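Local coordinates for class II aldolase/adducin N-terminal domain-containing protein (PDB 3M4R) that forms the zinc-binding class II aldolase/adducin-like domain of a longer protein that is probably an oxidoreductase of the short-chain dehydrogenase family, at residues Gly37-Glu47 against Val57-Leu67. Numbering follows the deposited sequence.
Sequences GGGNTSVKTTE and VLRVKNSGSNL
Strands 40-47 and 57-61 run antiparallel, Val-43 pairing with Arg-59 and Thr-45 with Val-57 through two backbone hydrogen bonds each, before Lys-61 N closes on Thr-41 O at 3.0 Å. Glu-47 reaches back across Val-57 CG2 and meets the guanidinium of Arg-59 side-on: NE donates to OE2 and NH2 to OE1, both at 2.8 Å. Both oxygens use their syn lone pairs, and the two planes lie 24° apart. The bend of Arg-59 at chi2 (-76°) turns the group toward this carboxylate, while NH1 pairs with Glu-110. Replacing Arg-59 with an alanine would probably leave the Glu-47 carboxylate without this mate and free to turn away from Val-57. The strands form a beta hairpin in the central sheet of the class II aldolase fold, with strand 127-131 along the other edge of 40-47. On the face toward helix 117-121, Leu-58 CD1 packs 3.6 Å from Ser-42 OG, whose hydroxyl bonds to His-120. Asn-40, beside the zinc ligands Glu-116 and His-130, also bonds His-120 through OD1; its CB lies 4.0 Å from Lys-61 CB. Leu-67 lays CD1 against Gly-39 C and CD2 3.7 Å from Thr-41 OG1, itself hydrogen-bonded to Ser-24, and a water links Leu-67 N to Gly-38 O.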
ATOM      1  N   GLY A  37       0.756  12.184   8.133  1.00 43.33           N
ATOM      2  CA  GLY A  37      -0.684  11.901   7.986  1.00 42.79           C
ATOM      3  C   GLY A  37      -1.068  10.901   6.886  1.00 42.37           C
ATOM      4  O   GLY A  37      -2.226  10.418   6.856  1.00 43.25           O
ATOM      5  N   GLY A  38      -0.128  10.581   5.975  1.00 40.38           N
ATOM      6  CA  GLY A  38      -0.450   9.765   4.792  1.00 38.62           C
ATOM      7  C   GLY A  38      -0.015   8.303   4.926  1.00 36.46           C
ATOM      8  O   GLY A  38       0.301   7.830   6.029  1.00 38.04           O
ATOM      9  N   GLY A  39       0.002   7.592   3.818  1.00 31.62           N
ATOM     10  CA  GLY A  39       0.319   6.168   3.827  1.00 29.11           C
ATOM     11  C   GLY A  39      -0.953   5.339   3.892  1.00 26.83           C
ATOM     12  O   GLY A  39      -2.000   5.803   4.345  1.00 24.17           O
ATOM     13  N   ASN A  40      -0.866   4.105   3.450  1.00 24.07           N
ATOM     14  CA  ASN A  40      -2.036   3.290   3.434  1.00 24.43           C
ATOM     15  C   ASN A  40      -1.651   1.823   3.275  1.00 23.52           C
ATOM     16  O   ASN A  40      -0.611   1.486   2.721  1.00 22.62           O
ATOM     17  CB  ASN A  40      -3.062   3.812   2.391  1.00 25.01           C
ATOM     18  CG  ASN A  40      -2.410   4.481   1.213  1.00 24.87           C
ATOM     19  OD1 ASN A  40      -1.832   3.798   0.371  1.00 28.18           O
ATOM     20  ND2 ASN A  40      -2.445   5.819   1.166  1.00 22.27           N
ATOM     21  N   THR A  41      -2.478   0.979   3.850  1.00 22.03           N
ATOM     22  CA  THR A  41      -2.287  -0.417   3.849  1.00 22.16           C
ATOM     23  C   THR A  41      -3.570  -1.111   3.406  1.00 22.54           C
ATOM     24  O   THR A  41      -4.676  -0.506   3.419  1.00 23.12           O
ATOM     25  CB  THR A  41      -1.988  -0.869   5.268  1.00 22.45           C
ATOM     26  OG1 THR A  41      -3.034  -0.378   6.141  1.00 21.44           O
ATOM     27  CG2 THR A  41      -0.596  -0.301   5.719  1.00 20.06           C
ATOM     28  N   SER A  42      -3.439  -2.407   3.128  1.00 21.85           N
ATOM     29  CA  SER A  42      -4.561  -3.191   2.669  1.00 23.19           C
ATOM     30  C   SER A  42      -4.321  -4.678   2.842  1.00 23.30           C
ATOM     31  O   SER A  42      -3.198  -5.116   2.967  1.00 20.81           O
ATOM     32  CB  SER A  42      -4.877  -2.892   1.227  1.00 23.30           C
ATOM     33  OG  SER A  42      -3.894  -3.402   0.356  1.00 25.11           O
ATOM     34  N   VAL A  43      -5.407  -5.421   2.938  1.00 22.79           N
ATOM     35  CA  VAL A  43      -5.362  -6.857   2.935  1.00 22.70           C
ATOM     36  C   VAL A  43      -6.488  -7.374   2.020  1.00 23.06           C
ATOM     37  O   VAL A  43      -7.601  -6.869   2.085  1.00 22.12           O
ATOM     38  CB  VAL A  43      -5.490  -7.433   4.347  1.00 24.06           C
ATOM     39  CG1 VAL A  43      -6.755  -6.964   5.012  1.00 22.60           C
ATOM     40  CG2 VAL A  43      -5.335  -8.976   4.312  1.00 22.17           C
ATOM     41  N   LYS A  44      -6.163  -8.342   1.167  1.00 22.85           N
ATOM     42  CA  LYS A  44      -7.152  -9.027   0.341  1.00 23.45           C
ATOM     43  C   LYS A  44      -7.727 -10.240   1.093  1.00 24.84           C
ATOM     44  O   LYS A  44      -6.994 -11.080   1.633  1.00 25.03           O
ATOM     45  CB  LYS A  44      -6.541  -9.454  -0.987  1.00 24.48           C
ATOM     46  CG  LYS A  44      -6.131  -8.255  -1.844  1.00 24.31           C
ATOM     47  CD  LYS A  44      -5.369  -8.704  -3.079  1.00 24.12           C
ATOM     48  CE  LYS A  44      -4.805  -7.485  -3.866  1.00 22.57           C
ATOM     49  NZ  LYS A  44      -3.691  -6.764  -3.153  1.00 22.22           N
ATOM     50  N   THR A  45      -9.058 -10.295   1.182  1.00 25.77           N
ATOM     51  CA  THR A  45      -9.693 -11.188   2.120  1.00 26.40           C
ATOM     52  C   THR A  45     -10.955 -11.773   1.541  1.00 27.04           C
ATOM     53  O   THR A  45     -11.449 -11.295   0.533  1.00 26.19           O
ATOM     54  CB  THR A  45      -9.940 -10.419   3.433  1.00 26.70           C
ATOM     55  OG1 THR A  45     -10.193 -11.357   4.490  1.00 29.05           O
ATOM     56  CG2 THR A  45     -11.068  -9.412   3.299  1.00 28.21           C
ATOM     57  N   THR A  46     -11.475 -12.826   2.171  1.00 27.23           N
ATOM     58  CA  THR A  46     -12.751 -13.448   1.747  1.00 26.65           C
ATOM     59  C   THR A  46     -13.842 -13.097   2.702  1.00 26.87           C
ATOM     60  O   THR A  46     -13.686 -13.273   3.911  1.00 27.43           O
ATOM     61  CB  THR A  46     -12.566 -14.961   1.720  1.00 26.99           C
ATOM     62  OG1 THR A  46     -11.438 -15.227   0.909  1.00 25.61           O
ATOM     63  CG2 THR A  46     -13.765 -15.720   1.150  1.00 25.18           C
ATOM     64  N   GLU A  47     -14.965 -12.601   2.155  1.00 25.49           N
ATOM     65  CA  GLU A  47     -16.094 -12.195   2.935  1.00 25.69           C
ATOM     66  C   GLU A  47     -17.389 -12.614   2.221  1.00 24.78           C
ATOM     67  O   GLU A  47     -17.376 -12.942   1.032  1.00 23.19           O
ATOM     68  CB  GLU A  47     -16.111 -10.674   3.078  1.00 27.19           C
ATOM     69  CG  GLU A  47     -14.833 -10.114   3.556  1.00 26.49           C
ATOM     70  CD  GLU A  47     -14.910  -8.632   3.894  1.00 30.20           C
ATOM     71  OE1 GLU A  47     -15.953  -7.974   3.619  1.00 27.37           O
ATOM     72  OE2 GLU A  47     -13.896  -8.122   4.423  1.00 30.42           O
ATOM     73  N   VAL A  57     -12.470  -9.389  -1.302  1.00 22.38           N
ATOM     74  CA  VAL A  57     -12.656  -8.020  -0.846  1.00 23.18           C
ATOM     75  C   VAL A  57     -11.267  -7.455  -0.536  1.00 23.24           C
ATOM     76  O   VAL A  57     -10.459  -8.127   0.122  1.00 24.07           O
ATOM     77  CB  VAL A  57     -13.542  -7.928   0.402  1.00 22.93           C
ATOM     78  CG1 VAL A  57     -13.646  -6.507   0.912  1.00 20.78           C
ATOM     79  CG2 VAL A  57     -15.022  -8.499   0.112  1.00 23.04           C
ATOM     80  N   LEU A  58     -11.009  -6.241  -1.021  1.00 22.81           N
ATOM     81  CA  LEU A  58      -9.884  -5.461  -0.624  1.00 22.62           C
ATOM     82  C   LEU A  58     -10.302  -4.599   0.527  1.00 22.43           C
ATOM     83  O   LEU A  58     -11.117  -3.715   0.400  1.00 22.42           O
ATOM     84  CB  LEU A  58      -9.331  -4.585  -1.783  1.00 22.42           C
ATOM     85  CG  LEU A  58      -8.099  -3.720  -1.449  1.00 22.23           C
ATOM     86  CD1 LEU A  58      -6.805  -4.596  -1.363  1.00 22.33           C
ATOM     87  CD2 LEU A  58      -7.991  -2.620  -2.527  1.00 22.48           C
ATOM     88  N   ARG A  59      -9.724  -4.869   1.685  1.00 21.93           N
ATOM     89  CA  ARG A  59      -9.959  -4.060   2.871  1.00 21.64           C
ATOM     90  C   ARG A  59      -8.807  -3.067   2.917  1.00 21.91           C
ATOM     91  O   ARG A  59      -7.651  -3.432   3.160  1.00 21.29           O
ATOM     92  CB  ARG A  59      -9.983  -4.946   4.131  1.00 22.45           C
ATOM     93  CG  ARG A  59     -11.297  -5.727   4.383  1.00 21.48           C
ATOM     94  CD  ARG A  59     -12.395  -4.816   4.937  1.00 24.22           C
ATOM     95  NE  ARG A  59     -13.721  -5.403   4.809  1.00 24.34           N
ATOM     96  CZ  ARG A  59     -14.886  -4.796   5.071  1.00 25.57           C
ATOM     97  NH1 ARG A  59     -14.939  -3.577   5.555  1.00 24.40           N
ATOM     98  NH2 ARG A  59     -16.035  -5.441   4.827  1.00 26.55           N
ATOM     99  N   VAL A  60      -9.121  -1.817   2.634  1.00 21.00           N
ATOM    100  CA  VAL A  60      -8.126  -0.792   2.420  1.00 21.27           C
ATOM    101  C   VAL A  60      -8.366   0.331   3.407  1.00 22.24           C
ATOM    102  O   VAL A  60      -9.500   0.649   3.745  1.00 22.34           O
ATOM    103  CB  VAL A  60      -8.143  -0.238   0.986  1.00 21.92           C
ATOM    104  CG1 VAL A  60      -9.501   0.468   0.654  1.00 18.87           C
ATOM    105  CG2 VAL A  60      -6.991   0.738   0.739  1.00 19.70           C
ATOM    106  N   LYS A  61      -7.267   0.927   3.869  1.00 22.80           N
ATOM    107  CA  LYS A  61      -7.309   2.034   4.797  1.00 23.65           C
ATOM    108  C   LYS A  61      -8.251   3.125   4.338  1.00 24.19           C
ATOM    109  O   LYS A  61      -8.250   3.458   3.177  1.00 23.47           O
ATOM    110  CB  LYS A  61      -5.894   2.606   4.960  1.00 24.86           C
ATOM    111  CG  LYS A  61      -5.790   3.606   6.053  1.00 26.53           C
ATOM    112  CD  LYS A  61      -5.514   4.919   5.534  1.00 28.93           C
ATOM    113  CE  LYS A  61      -5.094   5.876   6.632  1.00 24.92           C
ATOM    114  NZ  LYS A  61      -5.973   7.109   6.523  1.00 20.18           N
ATOM    115  N   ASN A  62      -9.032   3.694   5.262  1.00 23.36           N
ATOM    116  CA  ASN A  62     -10.019   4.707   4.909  1.00 24.05           C
ATOM    117  C   ASN A  62      -9.736   6.032   5.583  1.00 24.04           C
ATOM    118  O   ASN A  62      -8.768   6.149   6.315  1.00 22.26           O
ATOM    119  CB  ASN A  62     -11.459   4.195   5.154  1.00 23.54           C
ATOM    120  CG  ASN A  62     -11.753   3.915   6.588  1.00 24.24           C
ATOM    121  OD1 ASN A  62     -11.339   4.668   7.464  1.00 20.01           O
ATOM    122  ND2 ASN A  62     -12.549   2.853   6.845  1.00 23.57           N
ATOM    123  N   SER A  63     -10.568   7.034   5.320  1.00 24.45           N
ATOM    124  CA  SER A  63     -10.315   8.406   5.793  1.00 25.38           C
ATOM    125  C   SER A  63     -10.694   8.626   7.249  1.00 25.30           C
ATOM    126  O   SER A  63     -10.577   9.733   7.751  1.00 26.46           O
ATOM    127  CB  SER A  63     -11.120   9.388   4.946  1.00 26.11           C
ATOM    128  OG  SER A  63     -12.486   9.036   4.984  1.00 27.07           O
ATOM    129  N   GLY A  64     -11.210   7.602   7.914  1.00 25.45           N
ATOM    130  CA  GLY A  64     -11.673   7.748   9.296  1.00 25.99           C
ATOM    131  C   GLY A  64     -10.577   7.723  10.386  1.00 25.91           C
ATOM    132  O   GLY A  64     -10.898   7.912  11.548  1.00 25.10           O
ATOM    133  N   SER A  65      -9.324   7.403  10.032  1.00 25.71           N
ATOM    134  CA  SER A  65      -8.240   7.372  11.008  1.00 25.34           C
ATOM    135  C   SER A  65      -6.872   7.434  10.337  1.00 23.92           C
ATOM    136  O   SER A  65      -6.738   7.047   9.166  1.00 24.01           O
ATOM    137  CB  SER A  65      -8.312   6.048  11.825  1.00 26.39           C
ATOM    138  OG  SER A  65      -7.235   5.913  12.771  1.00 25.06           O
ATOM    139  N   ASN A  66      -5.867   7.860  11.104  1.00 21.71           N
ATOM    140  CA  ASN A  66      -4.494   7.731  10.665  0.50 21.19           C
ATOM    141  C   ASN A  66      -4.092   6.265  10.919  1.00 20.59           C
ATOM    142  O   ASN A  66      -4.783   5.542  11.640  1.00 20.04           O
ATOM    143  CB  ASN A  66      -3.578   8.757  11.356  0.50 22.09           C
ATOM    144  CG  ASN A  66      -3.796  10.200  10.834  0.50 23.23           C
ATOM    145  OD1 ASN A  66      -4.419  10.422   9.787  0.50 24.46           O
ATOM    146  ND2 ASN A  66      -3.254  11.165  11.546  0.50 22.76           N
ATOM    147  N   LEU A  67      -3.027   5.822  10.270  1.00 19.56           N
ATOM    148  CA  LEU A  67      -2.531   4.442  10.347  1.00 19.35           C
ATOM    149  C   LEU A  67      -2.126   4.032  11.770  1.00 18.93           C
ATOM    150  O   LEU A  67      -2.306   2.880  12.178  1.00 19.83           O
ATOM    151  CB  LEU A  67      -1.270   4.324   9.489  1.00 18.81           C
ATOM    152  CG  LEU A  67      -1.466   4.117   7.985  1.00 22.25           C
ATOM    153  CD1 LEU A  67      -0.103   4.133   7.286  1.00 20.51           C
ATOM    154  CD2 LEU A  67      -2.199   2.792   7.768  1.00 20.61           C
TER
HETATM  155  O   HOH W   1      -1.681   7.830   8.487  1.00 24.99           O